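Long-range contacts in amidohydrolase 3 domain-containing protein (Pyrococcus horikoshii, PDB 3IGH), which is uncharacterised but, as a metal-dependent member of the amidohydrolase family, probably hydrolyses carbon-nitrogen bonds other than peptide bonds: residues L181-K191 and N211-L221; L146-D156 and T161-L169. All blocks are in the same frame, centred on the assembly; numbering follows the deposited sequence. Where two conformers were deposited one is given.

Contact 1. Residues L181-K191 and N211-L221; sequences LTVEDYVYYIK and NEKALRALFYL. With SO4 (sulfate ion), chain F; SO4 (sulfate ion), chain H.
Ile190 and Ala217 interlock knobs-into-holes where helix 183-199 packs on helix 212-223, helices flanking strand 202-210 in sequence. The short helical segments cross at -65°, axes 8.3 Å apart. Ala217 CB fits among Val183, Tyr186, Val187 and Ile190, 3.7 Å from Val187 CG2, while Ile190 sits among Ala214, Ala217, Leu218 and Leu221. One face of the Tyr186 ring rests on the backbone where Lys213 joins Ala214, with CE1 3.6 Å from Lys213 CB. Tyr186 OH accepts a hydrogen bond from Asn211 ND2 (3.1 Å), near the amide plane, and also bonds Asn177 O. The Asn211 amide caps its helix, OD1 accepting from Ala214 N, and ND2 also bonds a sulfate, probably from the crystallisation liquor. A leucine in place of Tyr186 would probably leave Asn177 O and Asn211 ND2 without this hydroxyl and open a gap beside Lys213 and Ala214. Lys213, extended beyond CG, runs at about a right angle to the Tyr186 side chain, its NZ giving Leu181 O a 2.7 Å bond in the carbonyl plane and Glu178 O another. Helices packed together outside parallel strands are typical of the outer layer of a TIM barrel, the fold of this family.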
loop_
_atom_site.group_PDB
_atom_site.type_symbol
_atom_site.label_atom_id
_atom_site.label_comp_id
_atom_site.label_asym_id
_atom_site.label_seq_id
_atom_site.Cartn_x
_atom_site.Cartn_y
_atom_site.Cartn_z
ATOM N N LEU A 181 -5.050 -22.211 12.201
ATOM C CA LEU A 181 -4.296 -21.956 10.987
ATOM C C LEU A 181 -3.262 -20.877 11.261
ATOM O O LEU A 181 -3.535 -19.937 12.008
ATOM C CB LEU A 181 -5.234 -21.532 9.847
ATOM C CG LEU A 181 -6.276 -22.553 9.364
ATOM C CD1 LEU A 181 -7.189 -21.911 8.307
ATOM C CD2 LEU A 181 -5.602 -23.817 8.817
ATOM N N THR A 182 -2.075 -21.036 10.678
ATOM C CA THR A 182 -1.009 -20.032 10.788
ATOM C C THR A 182 -1.003 -19.167 9.542
ATOM O O THR A 182 -1.629 -19.526 8.546
ATOM C CB THR A 182 0.375 -20.692 10.883
ATOM O OG1 THR A 182 0.635 -21.408 9.671
ATOM C CG2 THR A 182 0.444 -21.652 12.080
ATOM N N VAL A 183 -0.274 -18.048 9.582
ATOM C CA VAL A 183 -0.075 -17.221 8.388
ATOM C C VAL A 183 0.499 -18.039 7.225
ATOM O O VAL A 183 0.047 -17.895 6.079
ATOM C CB VAL A 183 0.794 -15.963 8.682
ATOM C CG1 VAL A 183 1.082 -15.175 7.398
ATOM C CG2 VAL A 183 0.080 -15.075 9.691
ATOM N N GLU A 184 1.452 -18.926 7.535
ATOM C CA GLU A 184 2.057 -19.798 6.524
ATOM C C GLU A 184 1.010 -20.683 5.835
ATOM O O GLU A 184 1.103 -20.927 4.628
ATOM C CB GLU A 184 3.180 -20.662 7.125
ATOM C CG GLU A 184 4.197 -19.900 7.974
ATOM C CD GLU A 184 3.837 -19.884 9.452
ATOM O OE1 GLU A 184 3.265 -18.871 9.915
ATOM O OE2 GLU A 184 4.114 -20.891 10.149
ATOM N N ASP A 185 0.017 -21.157 6.596
ATOM C CA ASP A 185 -1.101 -21.927 6.028
ATOM C C ASP A 185 -1.909 -21.082 5.041
ATOM O O ASP A 185 -2.245 -21.547 3.949
ATOM C CB ASP A 185 -2.047 -22.426 7.113
ATOM C CG ASP A 185 -1.421 -23.494 7.986
ATOM O OD1 ASP A 185 -0.529 -24.228 7.515
ATOM O OD2 ASP A 185 -1.829 -23.588 9.150
ATOM N N TYR A 186 -2.213 -19.850 5.444
ATOM C CA TYR A 186 -2.934 -18.904 4.587
ATOM C C TYR A 186 -2.156 -18.570 3.320
ATOM O O TYR A 186 -2.752 -18.491 2.245
ATOM C CB TYR A 186 -3.288 -17.627 5.342
ATOM C CG TYR A 186 -4.530 -17.711 6.203
ATOM C CD1 TYR A 186 -4.451 -18.105 7.541
ATOM C CD2 TYR A 186 -5.783 -17.379 5.686
ATOM C CE1 TYR A 186 -5.591 -18.165 8.344
ATOM C CE2 TYR A 186 -6.929 -17.445 6.473
ATOM C CZ TYR A 186 -6.820 -17.839 7.797
ATOM O OH TYR A 186 -7.935 -17.887 8.579
ATOM N N VAL A 187 -0.837 -18.396 3.435
ATOM C CA VAL A 187 0.012 -18.161 2.254
ATOM C C VAL A 187 -0.132 -19.345 1.280
ATOM O O VAL A 187 -0.352 -19.150 0.090
ATOM C CB VAL A 187 1.515 -17.892 2.626
ATOM C CG1 VAL A 187 2.417 -17.883 1.398
ATOM C CG2 VAL A 187 1.664 -16.569 3.375
ATOM N N TYR A 188 -0.039 -20.560 1.817
ATOM C CA TYR A 188 -0.184 -21.787 1.036
ATOM C C TYR A 188 -1.565 -21.874 0.357
ATOM O O TYR A 188 -1.648 -22.163 -0.836
ATOM C CB TYR A 188 0.078 -23.001 1.935
ATOM C CG TYR A 188 -0.172 -24.344 1.282
ATOM C CD1 TYR A 188 0.812 -24.960 0.516
ATOM C CD2 TYR A 188 -1.387 -25.007 1.452
ATOM C CE1 TYR A 188 0.586 -26.197 -0.084
ATOM C CE2 TYR A 188 -1.624 -26.238 0.859
ATOM C CZ TYR A 188 -0.635 -26.827 0.094
ATOM O OH TYR A 188 -0.870 -28.049 -0.486
ATOM N N TYR A 189 -2.630 -21.609 1.120
ATOM C CA TYR A 189 -3.993 -21.659 0.580
ATOM C C TYR A 189 -4.234 -20.618 -0.508
ATOM O O TYR A 189 -4.833 -20.923 -1.542
ATOM C CB TYR A 189 -5.032 -21.502 1.686
ATOM C CG TYR A 189 -5.123 -22.678 2.636
ATOM C CD1 TYR A 189 -5.004 -23.990 2.176
ATOM C CD2 TYR A 189 -5.355 -22.476 3.995
ATOM C CE1 TYR A 189 -5.105 -25.072 3.052
ATOM C CE2 TYR A 189 -5.449 -23.548 4.875
ATOM C CZ TYR A 189 -5.320 -24.839 4.397
ATOM O OH TYR A 189 -5.413 -25.895 5.269
ATOM N N ILE A 190 -3.748 -19.397 -0.287
ATOM C CA ILE A 190 -3.936 -18.320 -1.273
ATOM C C ILE A 190 -3.142 -18.608 -2.550
ATOM O O ILE A 190 -3.638 -18.382 -3.660
ATOM C CB ILE A 190 -3.609 -16.915 -0.683
ATOM C CG1 ILE A 190 -4.637 -16.551 0.391
ATOM C CG2 ILE A 190 -3.632 -15.837 -1.783
ATOM C CD1 ILE A 190 -4.159 -15.475 1.374
ATOM N N LYS A 191 -1.924 -19.125 -2.401
ATOM C CA LYS A 191 -1.130 -19.526 -3.576
ATOM C C LYS A 191 -1.848 -20.611 -4.386
ATOM O O LYS A 191 -1.914 -20.537 -5.609
ATOM C CB LYS A 191 0.266 -20.001 -3.175
ATOM C CG LYS A 191 1.223 -18.862 -2.812
ATOM C CD LYS A 191 2.650 -19.356 -2.578
ATOM C CE LYS A 191 3.452 -19.366 -3.871
ATOM N NZ LYS A 191 4.897 -19.617 -3.616
ATOM N N ASN A 211 -9.678 -11.793 6.789
ATOM C CA ASN A 211 -9.411 -11.693 8.224
ATOM C C ASN A 211 -7.949 -11.308 8.501
ATOM O O ASN A 211 -7.206 -10.983 7.574
ATOM C CB ASN A 211 -9.832 -12.982 8.980
ATOM C CG ASN A 211 -9.048 -14.229 8.551
ATOM O OD1 ASN A 211 -7.885 -14.155 8.149
ATOM N ND2 ASN A 211 -9.695 -15.395 8.653
ATOM N N GLU A 212 -7.541 -11.363 9.766
ATOM C CA GLU A 212 -6.228 -10.852 10.192
ATOM C C GLU A 212 -5.076 -11.613 9.553
ATOM O O GLU A 212 -4.162 -11.011 8.982
ATOM C CB GLU A 212 -6.098 -10.895 11.726
ATOM C CG GLU A 212 -6.936 -9.850 12.487
ATOM C CD GLU A 212 -8.404 -10.253 12.754
ATOM O OE1 GLU A 212 -8.928 -11.243 12.170
ATOM O OE2 GLU A 212 -9.042 -9.544 13.569
ATOM N N LYS A 213 -5.133 -12.939 9.622
ATOM C CA LYS A 213 -4.072 -13.763 9.040
ATOM C C LYS A 213 -4.061 -13.819 7.518
ATOM O O LYS A 213 -2.988 -13.922 6.912
ATOM C CB LYS A 213 -4.096 -15.167 9.631
ATOM C CG LYS A 213 -3.695 -15.188 11.079
ATOM C CD LYS A 213 -3.552 -16.592 11.609
ATOM C CE LYS A 213 -3.069 -16.542 13.050
ATOM N NZ LYS A 213 -3.092 -17.879 13.690
ATOM N N ALA A 214 -5.242 -13.782 6.901
ATOM C CA ALA A 214 -5.328 -13.692 5.440
ATOM C C ALA A 214 -4.701 -12.376 4.973
ATOM O O ALA A 214 -3.981 -12.360 3.985
ATOM C CB ALA A 214 -6.770 -13.790 4.956
ATOM N N LEU A 215 -4.966 -11.288 5.699
ATOM C CA LEU A 215 -4.345 -10.007 5.367
ATOM C C LEU A 215 -2.823 -10.042 5.505
ATOM O O LEU A 215 -2.127 -9.558 4.618
ATOM C CB LEU A 215 -4.954 -8.841 6.159
ATOM C CG LEU A 215 -4.441 -7.441 5.752
ATOM C CD1 LEU A 215 -4.639 -7.150 4.252
ATOM C CD2 LEU A 215 -5.052 -6.337 6.602
ATOM N N ARG A 216 -2.310 -10.634 6.586
ATOM C CA ARG A 216 -0.852 -10.808 6.741
ATOM C C ARG A 216 -0.241 -11.595 5.580
ATOM O O ARG A 216 0.833 -11.253 5.084
ATOM C CB ARG A 216 -0.512 -11.522 8.051
ATOM C CG ARG A 216 -0.746 -10.710 9.301
ATOM C CD ARG A 216 -0.237 -11.512 10.495
ATOM N NE ARG A 216 -0.411 -10.791 11.743
ATOM C CZ ARG A 216 0.503 -9.983 12.267
ATOM N NH1 ARG A 216 0.253 -9.364 13.410
ATOM N NH2 ARG A 216 1.667 -9.795 11.651
ATOM N N ALA A 217 -0.933 -12.655 5.165
ATOM C CA ALA A 217 -0.512 -13.484 4.039
ATOM C C ALA A 217 -0.492 -12.683 2.734
ATOM O O ALA A 217 0.454 -12.776 1.948
ATOM C CB ALA A 217 -1.442 -14.689 3.908
ATOM N N LEU A 218 -1.545 -11.902 2.508
ATOM C CA LEU A 218 -1.630 -11.062 1.310
ATOM C C LEU A 218 -0.501 -10.034 1.232
ATOM O O LEU A 218 0.109 -9.871 0.170
ATOM C CB LEU A 218 -2.998 -10.370 1.213
ATOM C CG LEU A 218 -4.220 -11.234 0.863
ATOM C CD1 LEU A 218 -5.500 -10.429 1.061
ATOM C CD2 LEU A 218 -4.131 -11.801 -0.570
ATOM N N PHE A 219 -0.231 -9.360 2.356
ATOM C CA PHE A 219 0.893 -8.422 2.468
ATOM C C PHE A 219 2.232 -9.113 2.160
ATOM O O PHE A 219 3.061 -8.570 1.442
ATOM C CB PHE A 219 0.956 -7.787 3.871
ATOM C CG PHE A 219 -0.012 -6.646 4.086
ATOM C CD1 PHE A 219 -0.231 -5.684 3.094
ATOM C CD2 PHE A 219 -0.664 -6.507 5.301
ATOM C CE1 PHE A 219 -1.120 -4.617 3.306
ATOM C CE2 PHE A 219 -1.548 -5.447 5.526
ATOM C CZ PHE A 219 -1.781 -4.501 4.523
ATOM N N TYR A 220 2.422 -10.313 2.705
ATOM C CA TYR A 220 3.620 -11.113 2.431
ATOM C C TYR A 220 3.778 -11.398 0.931
ATOM O O TYR A 220 4.824 -11.122 0.346
ATOM C CB TYR A 220 3.569 -12.433 3.224
ATOM C CG TYR A 220 4.672 -13.397 2.846
ATOM C CD1 TYR A 220 5.965 -13.243 3.356
ATOM C CD2 TYR A 220 4.430 -14.457 1.962
ATOM C CE1 TYR A 220 6.986 -14.127 3.002
ATOM C CE2 TYR A 220 5.440 -15.334 1.597
ATOM C CZ TYR A 220 6.714 -15.168 2.130
ATOM O OH TYR A 220 7.713 -16.037 1.771
ATOM N N LEU A 221 2.725 -11.933 0.316
ATOM C CA LEU A 221 2.758 -12.282 -1.106
ATOM C C LEU A 221 3.003 -11.083 -2.011
ATOM O O LEU A 221 3.760 -11.182 -2.967
ATOM C CB LEU A 221 1.467 -12.994 -1.513
ATOM C CG LEU A 221 1.306 -14.431 -0.997
ATOM C CD1 LEU A 221 -0.096 -14.899 -1.257
ATOM C CD2 LEU A 221 2.317 -15.387 -1.645
HETATM S S SO4 F . 1.213 -17.420 13.061
HETATM O O1 SO4 F . 2.354 -17.380 12.153
HETATM O O2 SO4 F . 1.215 -18.675 13.800
HETATM O O3 SO4 F . 1.300 -16.302 13.993
HETATM O O4 SO4 F . -0.009 -17.297 12.296
HETATM S S SO4 H . -12.612 -14.674 10.974
HETATM O O1 SO4 H . -12.231 -15.368 9.751
HETATM O O2 SO4 H . -13.494 -15.513 11.776
HETATM O O3 SO4 H . -11.417 -14.363 11.745
HETATM O O4 SO4 H . -13.295 -13.432 10.639
#

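Contact 2. Residues L146-D156 and T161-L169; sequences LELLNLTPSKD and TGIIKEKSL. With SO4 (sulfate ion), chain P.
Asp156 and Lys165 meet because their first torsions turn both side chains to the same spot: Asp156 CG stands opposite the carbonyl carbon (chi1 -67°), whereas Lys165 CG lies between the backbone N and the carbonyl carbon (chi1 60°), and a late bend at chi4 (67°) brings the ammonium round. Lys165 NZ thereby reaches Asp156 OD1 at 3.2 Å in a salt bridge, on the anti side and somewhat out of the carboxylate plane. The backbones are joined as well, Lys165 N giving Asp156 O a bond of 3.0 Å, which carries on the antiparallel pairing of strands 157-158 and 163-165. In that hairpin Gly162 and Ile163 form a G1 beta bulge opposite Asp158. Ser154 OG accepts from Asp156 N, an ST turn, and makes a weak bond to Ser168 OG. A water links Ser168 OG to Thr152 O, 2.6 Å from the carbonyl oxygen. Nearby, a sulfate, probably from the crystallisation liquor, is held by Lys155 N and Lys167 NZ. Farther along, Ile164 CD1 packs 3.9 Å from Leu151 CD1 and 4.1 Å from Leu146 CD2, with Phe157 alongside, so an apolar patch adjoins the polar end. Glu166 OE1 lies only 3.5 Å from Asp156 OD1. These like charges are probably tolerable because Lys165 NZ also bridges to Glu166 OE2, weakly as a hydrogen bond, and Lys155 makes long ion pairs to both acids; the network probably lets two neighbouring acids share lysine charge at a junction also held by the backbone bond and the apolar patch.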
loop_
_atom_site.group_PDB
_atom_site.type_symbol
_atom_site.label_atom_id
_atom_site.label_comp_id
_atom_site.label_asym_id
_atom_site.label_seq_id
_atom_site.Cartn_x
_atom_site.Cartn_y
_atom_site.Cartn_z
ATOM N N LEU A 146 -10.218 -31.808 18.634
ATOM C CA LEU A 146 -10.992 -31.233 19.735
ATOM C C LEU A 146 -10.085 -30.604 20.800
ATOM O O LEU A 146 -10.470 -29.627 21.448
ATOM C CB LEU A 146 -11.917 -32.281 20.365
ATOM C CG LEU A 146 -13.130 -32.729 19.531
ATOM C CD1 LEU A 146 -13.925 -33.807 20.273
ATOM C CD2 LEU A 146 -14.021 -31.556 19.178
ATOM N N GLU A 147 -8.892 -31.180 20.969
ATOM C CA GLU A 147 -7.867 -30.609 21.844
ATOM C C GLU A 147 -7.451 -29.229 21.341
ATOM O O GLU A 147 -7.416 -28.269 22.118
ATOM C CB GLU A 147 -6.647 -31.534 21.925
ATOM C CG GLU A 147 -5.542 -31.040 22.867
ATOM C CD GLU A 147 -6.007 -30.898 24.315
ATOM O OE1 GLU A 147 -6.744 -31.785 24.800
ATOM O OE2 GLU A 147 -5.627 -29.903 24.969
ATOM N N LEU A 148 -7.169 -29.139 20.041
ATOM C CA LEU A 148 -6.816 -27.864 19.402
ATOM C C LEU A 148 -7.933 -26.830 19.484
ATOM O O LEU A 148 -7.671 -25.633 19.655
ATOM C CB LEU A 148 -6.435 -28.081 17.938
ATOM C CG LEU A 148 -5.060 -28.674 17.626
ATOM C CD1 LEU A 148 -4.974 -29.034 16.155
ATOM C CD2 LEU A 148 -3.936 -27.710 18.009
ATOM N N LEU A 149 -9.178 -27.291 19.371
ATOM C CA LEU A 149 -10.310 -26.369 19.280
ATOM C C LEU A 149 -10.697 -25.786 20.624
ATOM O O LEU A 149 -11.070 -24.613 20.697
ATOM C CB LEU A 149 -11.529 -27.036 18.628
ATOM C CG LEU A 149 -11.498 -27.329 17.125
ATOM C CD1 LEU A 149 -12.756 -28.108 16.725
ATOM C CD2 LEU A 149 -11.359 -26.041 16.298
ATOM N N ASN A 150 -10.618 -26.617 21.670
ATOM C CA ASN A 150 -11.005 -26.234 23.028
ATOM C C ASN A 150 -12.332 -25.473 23.056
ATOM O O ASN A 150 -12.404 -24.324 23.519
ATOM C CB ASN A 150 -9.878 -25.434 23.711
ATOM C CG ASN A 150 -10.048 -25.357 25.223
ATOM O OD1 ASN A 150 -10.205 -26.378 25.893
ATOM N ND2 ASN A 150 -10.039 -24.143 25.758
ATOM N N LEU A 151 -13.369 -26.118 22.520
ATOM C CA LEU A 151 -14.689 -25.500 22.363
ATOM C C LEU A 151 -15.398 -25.337 23.694
ATOM O O LEU A 151 -15.204 -26.140 24.606
ATOM C CB LEU A 151 -15.569 -26.322 21.411
ATOM C CG LEU A 151 -15.062 -26.517 19.977
ATOM C CD1 LEU A 151 -16.014 -27.408 19.175
ATOM C CD2 LEU A 151 -14.839 -25.172 19.269
ATOM N N THR A 152 -16.210 -24.284 23.791
ATOM C CA THR A 152 -17.018 -24.014 24.975
ATOM C C THR A 152 -18.107 -25.088 25.070
ATOM O O THR A 152 -18.772 -25.372 24.070
ATOM C CB THR A 152 -17.650 -22.597 24.903
ATOM O OG1 THR A 152 -16.619 -21.623 24.693
ATOM C CG2 THR A 152 -18.411 -22.244 26.182
ATOM N N PRO A 153 -18.252 -25.723 26.255
ATOM C CA PRO A 153 -19.332 -26.687 26.487
ATOM C C PRO A 153 -20.709 -26.089 26.216
ATOM O O PRO A 153 -21.012 -24.999 26.709
ATOM C CB PRO A 153 -19.188 -27.018 27.977
ATOM C CG PRO A 153 -17.751 -26.780 28.270
ATOM C CD PRO A 153 -17.382 -25.589 27.441
ATOM N N SER A 154 -21.502 -26.784 25.400
ATOM C CA SER A 154 -22.900 -26.417 25.130
ATOM C C SER A 154 -23.688 -27.604 24.570
ATOM O O SER A 154 -23.115 -28.666 24.298
ATOM C CB SER A 154 -22.996 -25.203 24.187
ATOM O OG SER A 154 -22.882 -25.566 22.825
ATOM N N LYS A 155 -24.999 -27.414 24.394
ATOM C CA LYS A 155 -25.869 -28.429 23.774
ATOM C C LYS A 155 -25.563 -28.664 22.288
ATOM O O LYS A 155 -25.874 -29.726 21.741
ATOM C CB LYS A 155 -27.353 -28.093 23.984
ATOM C CG LYS A 155 -27.723 -26.624 23.834
ATOM C CD LYS A 155 -28.348 -26.317 22.489
ATOM C CE LYS A 155 -28.919 -24.906 22.474
ATOM N NZ LYS A 155 -29.498 -24.554 21.148
ATOM N N ASP A 156 -24.930 -27.676 21.657
ATOM C CA ASP A 156 -24.526 -27.748 20.256
ATOM C C ASP A 156 -23.178 -28.453 20.034
ATOM O O ASP A 156 -22.751 -28.655 18.893
ATOM C CB ASP A 156 -24.496 -26.339 19.668
ATOM C CG ASP A 156 -25.876 -25.709 19.585
ATOM O OD1 ASP A 156 -26.869 -26.456 19.444
ATOM O OD2 ASP A 156 -25.963 -24.461 19.643
ATOM N N THR A 161 -19.682 -37.914 20.945
ATOM C CA THR A 161 -19.787 -38.283 19.523
ATOM C C THR A 161 -18.910 -37.402 18.630
ATOM O O THR A 161 -18.614 -37.761 17.490
ATOM C CB THR A 161 -21.237 -38.196 19.022
ATOM O OG1 THR A 161 -21.725 -36.868 19.224
ATOM C CG2 THR A 161 -22.134 -39.183 19.769
ATOM N N GLY A 162 -18.500 -36.250 19.158
ATOM C CA GLY A 162 -17.645 -35.320 18.420
ATOM C C GLY A 162 -18.403 -34.420 17.460
ATOM O O GLY A 162 -17.788 -33.762 16.620
ATOM N N ILE A 163 -19.731 -34.382 17.601
ATOM C CA ILE A 163 -20.614 -33.637 16.694
ATOM C C ILE A 163 -20.752 -32.179 17.108
ATOM O O ILE A 163 -21.128 -31.872 18.245
ATOM C CB ILE A 163 -22.011 -34.302 16.569
ATOM C CG1 ILE A 163 -21.883 -35.650 15.845
ATOM C CG2 ILE A 163 -22.997 -33.381 15.837
ATOM C CD1 ILE A 163 -23.069 -36.578 16.021
ATOM N N ILE A 164 -20.440 -31.292 16.162
ATOM C CA ILE A 164 -20.392 -29.859 16.380
ATOM C C ILE A 164 -21.377 -29.202 15.405
ATOM O O ILE A 164 -21.284 -29.405 14.190
ATOM C CB ILE A 164 -18.959 -29.323 16.097
ATOM C CG1 ILE A 164 -17.903 -30.094 16.907
ATOM C CG2 ILE A 164 -18.867 -27.853 16.411
ATOM C CD1 ILE A 164 -16.506 -30.041 16.305
ATOM N N LYS A 165 -22.306 -28.411 15.936
ATOM C CA LYS A 165 -23.336 -27.774 15.113
ATOM C C LYS A 165 -23.702 -26.390 15.628
ATOM O O LYS A 165 -23.263 -25.988 16.708
ATOM C CB LYS A 165 -24.589 -28.662 15.024
ATOM C CG LYS A 165 -25.248 -28.982 16.366
ATOM C CD LYS A 165 -26.363 -30.014 16.205
ATOM C CE LYS A 165 -27.039 -30.323 17.534
ATOM N NZ LYS A 165 -27.792 -29.152 18.060
ATOM N N GLU A 166 -24.501 -25.674 14.836
ATOM C CA GLU A 166 -25.037 -24.349 15.179
ATOM C C GLU A 166 -23.965 -23.358 15.648
ATOM O O GLU A 166 -23.013 -23.091 14.908
ATOM C CB GLU A 166 -26.221 -24.473 16.152
ATOM C CG GLU A 166 -27.418 -25.239 15.553
ATOM C CD GLU A 166 -28.553 -25.478 16.547
ATOM O OE1 GLU A 166 -28.927 -24.538 17.285
ATOM O OE2 GLU A 166 -29.084 -26.610 16.579
ATOM N N LYS A 167 -24.089 -22.838 16.869
ATOM C CA LYS A 167 -23.147 -21.822 17.334
ATOM C C LYS A 167 -21.794 -22.392 17.758
ATOM O O LYS A 167 -20.803 -21.663 17.771
ATOM C CB LYS A 167 -23.749 -20.917 18.416
ATOM C CG LYS A 167 -23.981 -21.565 19.765
ATOM C CD LYS A 167 -24.506 -20.528 20.756
ATOM C CE LYS A 167 -25.024 -21.171 22.032
ATOM N NZ LYS A 167 -23.938 -21.809 22.832
ATOM N N SER A 168 -21.753 -23.686 18.085
ATOM C CA SER A 168 -20.483 -24.369 18.347
ATOM C C SER A 168 -19.656 -24.530 17.069
ATOM O O SER A 168 -18.423 -24.522 17.120
ATOM C CB SER A 168 -20.709 -25.727 19.004
ATOM O OG SER A 168 -21.287 -25.565 20.286
ATOM N N LEU A 169 -20.339 -24.689 15.934
ATOM C CA LEU A 169 -19.671 -24.751 14.634
ATOM C C LEU A 169 -19.147 -23.380 14.239
ATOM O O LEU A 169 -18.059 -23.265 13.658
ATOM C CB LEU A 169 -20.601 -25.301 13.546
ATOM C CG LEU A 169 -19.903 -25.497 12.192
ATOM C CD1 LEU A 169 -18.785 -26.531 12.291
ATOM C CD2 LEU A 169 -20.888 -25.878 11.124
HETATM S S SO4 P . -26.039 -23.641 25.872
HETATM O O1 SO4 P . -25.716 -23.302 24.492
HETATM O O2 SO4 P . -25.858 -25.071 26.094
HETATM O O3 SO4 P . -25.153 -22.910 26.775
HETATM O O4 SO4 P . -27.428 -23.273 26.136
HETATM O O HOH W 1 -19.359 -24.260 21.832
#

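From the N terminus, contact 2 comes first: after helix 143-149 the chain makes a short hairpin through strands 157-158 and 163-165, and the pairing of 146-156 with 161-169 closes that small loop. Helix 166-180 then leads on to helix 183-199. Contact 1 closes a larger loop, in which 181-191 meets 211-221 after the chain has passed through strand 202-210. The two loops lie in series, neither nested nor crossed, with centres 25 Å apart and no direct touch. Contact 2 packs the end of helix 143-149 and the loop after it on the edge hairpin of the sheet that includes strand 138-141, while contact 1 joins helices next to the barrel strands, so helix 166-180 connects the two regions.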